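Local atomic coordinates of ferrous iron uptake transporter protein B (Streptococcus thermophilus, PDB entry 3TAH), a protein that probably drives uptake of ferrous iron across the cell membrane with GTP, and is represented here by its cytosolic G-protein portion. Residues 34-39 against 69-74; 54-59 against 74-79. The protein carries 1 engineered substitution. One frame throughout, in Å; residues are numbered along the deposited sequence.

Interaction 1 (34-39 against 69-74); sequences PGVTVE and EKVARD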
loop_
_atom_site.group_PDB
_atom_site.type_symbol
_atom_site.label_atom_id
_atom_site.label_comp_id
_atom_site.label_asym_id
_atom_site.label_seq_id
_atom_site.Cartn_x
_atom_site.Cartn_y
_atom_site.Cartn_z
ATOM N N PRO A 34 -19.819 6.348 -0.737
ATOM C CA PRO A 34 -21.135 6.171 -0.121
ATOM C C PRO A 34 -21.140 6.315 1.403
ATOM O O PRO A 34 -20.256 5.789 2.088
ATOM C CB PRO A 34 -21.534 4.745 -0.523
ATOM C CG PRO A 34 -20.710 4.417 -1.672
ATOM C CD PRO A 34 -19.449 5.205 -1.587
ATOM N N GLY A 35 -22.132 7.044 1.906
ATOM C CA GLY A 35 -22.313 7.261 3.343
ATOM C C GLY A 35 -21.374 8.250 4.021
ATOM O O GLY A 35 -21.510 8.481 5.221
ATOM N N VAL A 36 -20.426 8.827 3.276
ATOM C CA VAL A 36 -19.456 9.782 3.817
ATOM C C VAL A 36 -19.280 10.957 2.854
ATOM O O VAL A 36 -19.725 10.903 1.700
ATOM C CB VAL A 36 -18.085 9.105 4.091
ATOM C CG1 VAL A 36 -18.219 8.056 5.193
ATOM C CG2 VAL A 36 -17.514 8.485 2.820
ATOM N N THR A 37 -18.636 12.017 3.327
ATOM C CA THR A 37 -18.374 13.190 2.487
ATOM C C THR A 37 -16.979 13.190 1.843
ATOM O O THR A 37 -16.575 14.198 1.268
ATOM C CB THR A 37 -18.599 14.501 3.281
ATOM O OG1 THR A 37 -17.638 14.601 4.336
ATOM C CG2 THR A 37 -20.026 14.543 3.852
ATOM N N VAL A 38 -16.249 12.078 1.917
ATOM C CA VAL A 38 -14.932 11.989 1.280
ATOM C C VAL A 38 -15.124 11.948 -0.231
ATOM O O VAL A 38 -15.943 11.169 -0.735
ATOM C CB VAL A 38 -14.148 10.740 1.714
ATOM C CG1 VAL A 38 -12.754 10.742 1.089
ATOM C CG2 VAL A 38 -14.041 10.651 3.246
ATOM N N GLU A 39 -14.371 12.778 -0.946
ATOM C CA GLU A 39 -14.460 12.845 -2.405
ATOM C C GLU A 39 -14.157 11.496 -3.046
ATOM O O GLU A 39 -13.206 10.820 -2.654
ATOM C CB GLU A 39 -13.489 13.898 -2.959
ATOM C CG GLU A 39 -13.295 13.883 -4.472
ATOM C CD GLU A 39 -12.182 14.810 -4.902
ATOM O OE1 GLU A 39 -12.472 16.015 -5.047
ATOM O OE2 GLU A 39 -11.035 14.327 -5.090
ATOM N N GLU A 69 -8.614 7.331 5.393
ATOM C CA GLU A 69 -7.918 6.056 5.549
ATOM C C GLU A 69 -8.869 4.866 5.438
ATOM O O GLU A 69 -8.527 3.840 4.850
ATOM C CB GLU A 69 -7.226 6.002 6.903
ATOM C CG GLU A 69 -6.012 6.886 7.014
ATOM C CD GLU A 69 -5.558 7.001 8.442
ATOM O OE1 GLU A 69 -4.536 6.380 8.800
ATOM O OE2 GLU A 69 -6.242 7.697 9.207
ATOM N N LYS A 70 -10.068 5.010 5.999
ATOM C CA LYS A 70 -11.070 3.936 5.937
ATOM C C LYS A 70 -11.552 3.717 4.502
ATOM O O LYS A 70 -11.685 2.583 4.056
ATOM C CB LYS A 70 -12.253 4.205 6.886
ATOM C CG LYS A 70 -13.214 3.023 6.965
ATOM C CD LYS A 70 -14.284 3.173 8.049
ATOM C CE LYS A 70 -15.164 1.939 8.114
ATOM N NZ LYS A 70 -15.970 1.746 6.880
ATOM N N VAL A 71 -11.821 4.802 3.781
ATOM C CA VAL A 71 -12.219 4.693 2.377
ATOM C C VAL A 71 -11.154 3.943 1.574
ATOM O O VAL A 71 -11.483 3.030 0.813
ATOM C CB VAL A 71 -12.541 6.085 1.760
ATOM C CG1 VAL A 71 -12.358 6.120 0.222
ATOM C CG2 VAL A 71 -13.966 6.477 2.168
ATOM N N ALA A 72 -9.892 4.309 1.764
ATOM C CA ALA A 72 -8.805 3.670 1.008
ATOM C C ALA A 72 -8.740 2.177 1.327
ATOM O O ALA A 72 -8.701 1.332 0.426
ATOM C CB ALA A 72 -7.477 4.344 1.284
ATOM N N ARG A 73 -8.744 1.846 2.615
ATOM C CA ARG A 73 -8.682 0.450 3.039
ATOM C C ARG A 73 -9.830 -0.398 2.487
ATOM O O ARG A 73 -9.585 -1.451 1.884
ATOM C CB ARG A 73 -8.674 0.352 4.563
ATOM C CG ARG A 73 -8.481 -1.052 5.068
ATOM C CD ARG A 73 -8.905 -1.205 6.497
ATOM N NE ARG A 73 -8.042 -0.491 7.430
ATOM C CZ ARG A 73 -7.974 -0.731 8.739
ATOM N NH1 ARG A 73 -8.722 -1.683 9.299
ATOM N NH2 ARG A 73 -7.152 -0.014 9.496
ATOM N N ASP A 74 -11.069 0.049 2.706
ATOM C CA ASP A 74 -12.251 -0.701 2.264
ATOM C C ASP A 74 -12.209 -0.945 0.762
ATOM O O ASP A 74 -12.495 -2.045 0.291
ATOM C CB ASP A 74 -13.560 0.013 2.626
ATOM C CG ASP A 74 -13.806 0.078 4.128
ATOM O OD1 ASP A 74 -13.140 -0.660 4.895
ATOM O OD2 ASP A 74 -14.654 0.877 4.564
#
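V36 and V38 meet V71 with no flat group between them, neither ring nor amide, and the contact is made by aliphatic carbons of three valines. In the G-protein fold this is switch I, the loop leading into strand 39-45, leaning on the helix of switch II, 67-77. V71 points its CG2 at the loop. Its first torsion, 155°, sets CG1 anti to the backbone N and leaves CG2 beside that nitrogen, where it meets both loop valines. V36 brings up CG2, which lies 4.1 Å from V71 CG2; the two side chains run past one another, pointing opposite ways. V38, the buried one of the two loop valines, has its CB 4.3 Å from the same V71 CG2. One methyl therefore serves two partners, at full van der Waals separation, and only 95 Å² is buried, a light contact without a hydrogen bond. T37, a magnesium ligand in another structure of this protein, sits between the two valines in sequence, but no metal is bound to it here. W33 also touches V71, and N32 ND2 bonds to V36 O. R73 of the same helix pairs with D209 of the helical domain. One turn apart on the helix, K70 NZ reaches the syn lone pair of D74 OD2 at 2.8 Å.

Interaction 2 (54-59 against 74-79); sequences QDLPGI and DYLLSQ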
loop_
_atom_site.group_PDB
_atom_site.type_symbol
_atom_site.label_atom_id
_atom_site.label_comp_id
_atom_site.label_asym_id
_atom_site.label_seq_id
_atom_site.Cartn_x
_atom_site.Cartn_y
_atom_site.Cartn_z
ATOM N N GLN A 54 -8.740 4.968 -10.400
ATOM C CA GLN A 54 -9.531 5.264 -9.230
ATOM C C GLN A 54 -8.621 6.048 -8.309
ATOM O O GLN A 54 -7.700 5.469 -7.705
ATOM C CB GLN A 54 -10.020 3.982 -8.535
ATOM C CG GLN A 54 -10.851 4.243 -7.278
ATOM C CD GLN A 54 -12.090 5.052 -7.569
ATOM O OE1 GLN A 54 -12.986 4.565 -8.232
ATOM N NE2 GLN A 54 -12.138 6.295 -7.083
ATOM N N ASP A 55 -8.851 7.354 -8.199
ATOM C CA ASP A 55 -8.119 8.138 -7.225
ATOM C C ASP A 55 -8.586 7.683 -5.842
ATOM O O ASP A 55 -9.747 7.279 -5.650
ATOM C CB ASP A 55 -8.325 9.643 -7.417
ATOM C CG ASP A 55 -7.343 10.480 -6.620
ATOM O OD1 ASP A 55 -6.137 10.157 -6.602
ATOM O OD2 ASP A 55 -7.785 11.470 -6.009
ATOM N N LEU A 56 -7.657 7.713 -4.896
ATOM C CA LEU A 56 -7.951 7.426 -3.505
ATOM C C LEU A 56 -7.403 8.589 -2.697
ATOM O O LEU A 56 -6.452 9.237 -3.138
ATOM C CB LEU A 56 -7.333 6.092 -3.085
ATOM C CG LEU A 56 -7.894 4.829 -3.730
ATOM C CD1 LEU A 56 -7.137 3.587 -3.242
ATOM C CD2 LEU A 56 -9.391 4.663 -3.432
ATOM N N PRO A 57 -7.999 8.874 -1.524
ATOM C CA PRO A 57 -7.541 10.019 -0.717
ATOM C C PRO A 57 -6.072 9.882 -0.348
ATOM O O PRO A 57 -5.603 8.767 -0.114
ATOM C CB PRO A 57 -8.393 9.945 0.557
ATOM C CG PRO A 57 -9.472 9.005 0.289
ATOM C CD PRO A 57 -9.110 8.146 -0.879
ATOM N N GLY A 58 -5.361 11.000 -0.326
ATOM C CA GLY A 58 -3.979 11.013 0.129
ATOM C C GLY A 58 -3.933 10.641 1.604
ATOM O O GLY A 58 -4.619 11.262 2.427
ATOM N N ILE A 59 -3.145 9.623 1.943
ATOM C CA ILE A 59 -3.002 9.167 3.329
ATOM C C ILE A 59 -1.561 8.773 3.630
ATOM O O ILE A 59 -0.775 8.491 2.719
ATOM C CB ILE A 59 -3.937 7.974 3.644
ATOM C CG1 ILE A 59 -3.640 6.767 2.745
ATOM C CG2 ILE A 59 -5.402 8.367 3.468
ATOM C CD1 ILE A 59 -4.464 5.533 3.114
ATOM N N ASP A 74 -11.069 0.049 2.706
ATOM C CA ASP A 74 -12.251 -0.701 2.264
ATOM C C ASP A 74 -12.209 -0.945 0.762
ATOM O O ASP A 74 -12.495 -2.045 0.291
ATOM C CB ASP A 74 -13.560 0.013 2.626
ATOM C CG ASP A 74 -13.806 0.078 4.128
ATOM O OD1 ASP A 74 -13.140 -0.660 4.895
ATOM O OD2 ASP A 74 -14.654 0.877 4.564
ATOM N N TYR A 75 -11.842 0.079 0.008
ATOM C CA TYR A 75 -11.747 -0.073 -1.427
ATOM C C TYR A 75 -10.687 -1.105 -1.804
ATOM O O TYR A 75 -10.948 -2.014 -2.599
ATOM C CB TYR A 75 -11.428 1.249 -2.098
ATOM C CG TYR A 75 -11.241 1.053 -3.567
ATOM C CD1 TYR A 75 -12.340 0.870 -4.403
ATOM C CD2 TYR A 75 -9.969 1.024 -4.129
ATOM C CE1 TYR A 75 -12.173 0.674 -5.768
ATOM C CE2 TYR A 75 -9.796 0.834 -5.474
ATOM C CZ TYR A 75 -10.896 0.661 -6.291
ATOM O OH TYR A 75 -10.708 0.470 -7.640
ATOM N N LEU A 76 -9.492 -0.978 -1.236
ATOM C CA LEU A 76 -8.416 -1.923 -1.574
ATOM C C LEU A 76 -8.687 -3.367 -1.140
ATOM O O LEU A 76 -8.280 -4.293 -1.836
ATOM C CB LEU A 76 -7.069 -1.435 -1.028
ATOM C CG LEU A 76 -6.588 -0.130 -1.671
ATOM C CD1 LEU A 76 -5.331 0.346 -0.970
ATOM C CD2 LEU A 76 -6.344 -0.305 -3.205
ATOM N N LEU A 77 -9.351 -3.547 0.002
ATOM C CA LEU A 77 -9.731 -4.881 0.480
ATOM C C LEU A 77 -10.949 -5.464 -0.250
ATOM O O LEU A 77 -11.215 -6.652 -0.127
ATOM C CB LEU A 77 -9.987 -4.868 1.987
ATOM C CG LEU A 77 -8.756 -5.173 2.841
ATOM C CD1 LEU A 77 -7.535 -4.406 2.347
ATOM C CD2 LEU A 77 -9.027 -4.899 4.317
ATOM N N SER A 78 -11.679 -4.647 -1.010
ATOM C CA SER A 78 -12.863 -5.114 -1.767
ATOM C C SER A 78 -12.483 -5.939 -3.000
ATOM O O SER A 78 -13.350 -6.538 -3.639
ATOM C CB SER A 78 -13.739 -3.934 -2.214
ATOM O OG SER A 78 -13.197 -3.244 -3.340
ATOM N N GLN A 79 -11.199 -5.948 -3.352
ATOM C CA GLN A 79 -10.691 -6.664 -4.505
ATOM C C GLN A 79 -11.317 -6.173 -5.839
ATOM O O GLN A 79 -11.451 -6.954 -6.773
ATOM C CB GLN A 79 -10.847 -8.190 -4.320
ATOM C CG GLN A 79 -10.447 -8.709 -2.916
ATOM C CD GLN A 79 -10.258 -10.222 -2.862
ATOM O OE1 GLN A 79 -10.957 -10.934 -2.119
ATOM N NE2 GLN A 79 -9.317 -10.722 -3.659
#
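Y75 O, on the residue whose ring meets Q54 and L56, receives two donors: S78 OG at 2.7 Å and S78 N at 3.2 Å. The hydroxyl approaches tilted 18° from the carbonyl plane. In the G domain, 54-59 runs from the end of strand 51-55 into the DxPG motif (D55 to G58) that opens switch II; the last part of the following helix, with the turn after it, makes up 74-79. The Y75 ring fills the space between helix and strand. Q54 CG lies over one of its faces, 4.1 Å from the centroid, in a CH-pi contact. A bend at the second torsion of Q54 (60°) turns the amide away from a flat stack, and its plane stands 64° from the ring. The amide is held in turn by Q54 NE2 bonding in plane to a lone pair of D55 O at 3.0 Å. The L56 and Y75 side chains are set roughly perpendicular, L56 CD2 3.7 Å from Y75 CD2, and the other leucine methyl, L56 CD1, packs on L76 CD2 at 4.0 Å. A7 and E5 of strand 4-10 also touch Y75, while K16 of the P-loop pairs with D55 OD1 and bonds to L56 O. The buried Y75 OH has no polar partner in the model; across the contact its nearest neighbour is Q54 CB, at 3.7 Å.

In the fold
Along the chain the segments alternate: 34-39, 54-59, 69-74, then 74-79, so the two contacts cross. Both use helix 67-77, share D74, and have centres about 8 Å apart, with interaction 1 farther from the centre of the chain and interaction 2 buried against the central sheet. They touch directly: V38 CG1 lies 3.8 Å from P57 CG, V71 CG1 4.0 Å from P57 CD, and A72 CB 3.7 Å from I59 CD1. Switch I, the DxPG loop and the switch II helix are thus joined by apolar contacts, the L56 side chain about 11 Å from the bound nucleotide, consistent with nucleotide-dependent changes in one switch being felt by the other.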